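Side-chain contact in acyl-homoserine-lactone synthase (Pseudomonas aeruginosa, PDB 1RO5), which makes the quorum-sensing signal N-(3-oxododecanoyl)homoserine lactone from an acyl-carrier-protein thioester and S-adenosyl-L-methionine: residues A[4-9]-A[125-130]. Residues are numbered along the deposited sequence; the frame is centred on the assembly and turned at random.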
loop_
_atom_site.group_PDB
_atom_site.type_symbol
_atom_site.label_atom_id
_atom_site.label_comp_id
_atom_site.label_asym_id
_atom_site.label_seq_id
_atom_site.Cartn_x
_atom_site.Cartn_y
_atom_site.Cartn_z
ATOM N N MET A 4 3.235 -0.768 -19.000
ATOM C CA MET A 4 3.264 -0.994 -17.580
ATOM C C MET A 4 2.910 -2.439 -17.241
ATOM O O MET A 4 1.919 -3.026 -17.807
ATOM C CB MET A 4 2.349 -0.011 -16.877
ATOM C CG MET A 4 2.809 1.436 -17.079
ATOM S SD MET A 4 2.091 2.472 -15.659
ATOM C CE MET A 4 0.941 1.096 -14.780
ATOM N N ILE A 5 3.739 -3.033 -16.350
ATOM C CA ILE A 5 3.480 -4.387 -15.850
ATOM C C ILE A 5 3.198 -4.216 -14.377
ATOM O O ILE A 5 3.964 -3.511 -13.642
ATOM C CB ILE A 5 4.674 -5.185 -16.037
ATOM C CG1 ILE A 5 4.871 -5.434 -17.533
ATOM C CG2 ILE A 5 4.547 -6.522 -15.396
ATOM C CD1 ILE A 5 6.319 -6.024 -17.847
ATOM N N VAL A 6 2.125 -4.848 -13.905
ATOM C CA VAL A 6 1.844 -4.859 -12.467
ATOM C C VAL A 6 1.919 -6.321 -11.968
ATOM O O VAL A 6 1.229 -7.158 -12.527
ATOM C CB VAL A 6 0.485 -4.295 -12.203
ATOM C CG1 VAL A 6 0.134 -4.382 -10.703
ATOM C CG2 VAL A 6 0.390 -2.844 -12.618
ATOM N N GLN A 7 2.747 -6.660 -10.976
ATOM C CA GLN A 7 2.641 -7.947 -10.332
ATOM C C GLN A 7 2.176 -7.939 -8.859
ATOM O O GLN A 7 2.617 -7.132 -8.043
ATOM C CB GLN A 7 3.983 -8.670 -10.367
ATOM C CG GLN A 7 4.778 -8.482 -11.625
ATOM C CD GLN A 7 5.909 -9.453 -11.648
ATOM O OE1 GLN A 7 5.808 -10.573 -11.055
ATOM N NE2 GLN A 7 7.011 -9.040 -12.258
ATOM N N ILE A 8 1.308 -8.862 -8.525
ATOM C CA ILE A 8 0.870 -9.027 -7.194
ATOM C C ILE A 8 0.981 -10.478 -6.756
ATOM O O ILE A 8 0.435 -11.371 -7.408
ATOM C CB ILE A 8 -0.495 -8.559 -7.038
ATOM C CG1 ILE A 8 -0.686 -7.188 -7.687
ATOM C CG2 ILE A 8 -0.816 -8.369 -5.527
ATOM C CD1 ILE A 8 -2.083 -6.541 -7.401
ATOM N N GLY A 9 1.704 -10.725 -5.656
ATOM C CA GLY A 9 1.925 -12.064 -5.171
ATOM C C GLY A 9 2.613 -12.047 -3.809
ATOM O O GLY A 9 3.069 -11.005 -3.303
ATOM N N MET A 125 -4.140 1.239 -7.350
ATOM C CA MET A 125 -5.278 0.884 -6.542
ATOM C C MET A 125 -6.319 0.013 -7.314
ATOM O O MET A 125 -7.019 -0.850 -6.707
ATOM C CB MET A 125 -5.854 2.070 -5.828
ATOM C CG MET A 125 -7.023 1.651 -4.885
ATOM S SD MET A 125 -6.652 0.849 -3.282
ATOM C CE MET A 125 -5.626 2.072 -2.650
ATOM N N ARG A 126 -6.317 0.194 -8.646
ATOM C CA ARG A 126 -7.224 -0.549 -9.519
ATOM C C ARG A 126 -6.811 -1.939 -9.449
ATOM O O ARG A 126 -7.680 -2.783 -9.334
ATOM C CB ARG A 126 -7.225 -0.157 -11.019
ATOM C CG ARG A 126 -7.447 1.311 -11.278
ATOM C CD ARG A 126 -7.606 1.740 -12.771
ATOM N NE ARG A 126 -8.291 3.028 -12.700
ATOM C CZ ARG A 126 -8.784 3.731 -13.736
ATOM N NH1 ARG A 126 -8.619 3.314 -15.001
ATOM N NH2 ARG A 126 -9.432 4.870 -13.504
ATOM N N ALA A 127 -5.514 -2.195 -9.619
ATOM C CA ALA A 127 -5.006 -3.592 -9.609
ATOM C C ALA A 127 -5.142 -4.200 -8.204
ATOM O O ALA A 127 -5.619 -5.345 -8.043
ATOM C CB ALA A 127 -3.514 -3.610 -10.030
ATOM N N LEU A 128 -4.824 -3.375 -7.186
ATOM C CA LEU A 128 -4.889 -3.858 -5.829
ATOM C C LEU A 128 -6.298 -4.171 -5.345
ATOM O O LEU A 128 -6.542 -5.218 -4.739
ATOM C CB LEU A 128 -4.203 -2.884 -4.916
ATOM C CG LEU A 128 -3.850 -3.287 -3.506
ATOM C CD1 LEU A 128 -3.200 -4.658 -3.479
ATOM C CD2 LEU A 128 -2.818 -2.271 -3.223
ATOM N N ALA A 129 -7.242 -3.274 -5.639
ATOM C CA ALA A 129 -8.605 -3.468 -5.157
ATOM C C ALA A 129 -9.274 -4.727 -5.793
ATOM O O ALA A 129 -10.117 -5.379 -5.228
ATOM C CB ALA A 129 -9.393 -2.251 -5.421
ATOM N N ARG A 130 -8.851 -5.043 -6.989
ATOM C CA ARG A 130 -9.346 -6.150 -7.743
ATOM C C ARG A 130 -8.809 -7.500 -7.260
ATOM O O ARG A 130 -9.568 -8.498 -7.117
ATOM C CB ARG A 130 -8.873 -5.913 -9.209
ATOM C CG ARG A 130 -9.117 -7.163 -10.042
ATOM C CD ARG A 130 -8.820 -7.073 -11.506
ATOM N NE ARG A 130 -8.379 -8.433 -11.858
ATOM C CZ ARG A 130 -7.254 -8.721 -12.533
ATOM N NH1 ARG A 130 -6.449 -7.730 -12.945
ATOM N NH2 ARG A 130 -6.936 -10.007 -12.803
#
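Strand 5-9 and helix 125-130 run in nearly the same direction, 29° apart, with axes 9.7 Å from each other at closest approach, and Val6 and Ile8 of the strand meet Ala127 and Leu128 of the helix. This is helix-on-sheet packing in the alpha-beta-alpha sandwich of the autoinducer synthases, which belong to the acetyltransferase clan: helix 118-133 lies against one face of the central sheet, here close to its first strand. Val6 and Ile8, two positions apart on an extended chain, point toward the helix, while Gln7 between them turns to the other face and its NE2 hydrogen-bonds to OE1 of Gln60. Both strand side chains reach the methyl group of Ala127. This small group lets the helix backbone come near, with CA atoms of Val6 and Ala127 7.5 Å apart, and beta-branched Val6 meets it through CG1, at 3.8 Å from Ala127 CB. Ile8 reaches farther. Its CG1 lies anti to the carbonyl carbon (chi1 -47°) and the chain continues extended (chi2 -173°), which carries CD1 out to the helix, beside the peptide that joins Ala127 to Leu128. Ile8 CD1 is also 4.2 Å from Ala127 CB. Leu128 does not aim its CB at the strand, yet its longer chain brings CD1 back within 4.5 Å of Ile8 CD1; the residue is buried, and its branched apolar end fills in between helix and sheet. Met57 of the neighbouring antiparallel strand 55-61 touches all four of these side chains, and Leu188 and Tyr189 of helix 182-189 pack on other residues of the helix. The strand contributes only apolar side-chain groups, but one also rests against the helix backbone: Ile8 CD1 lies 3.8 Å from Ala127 O.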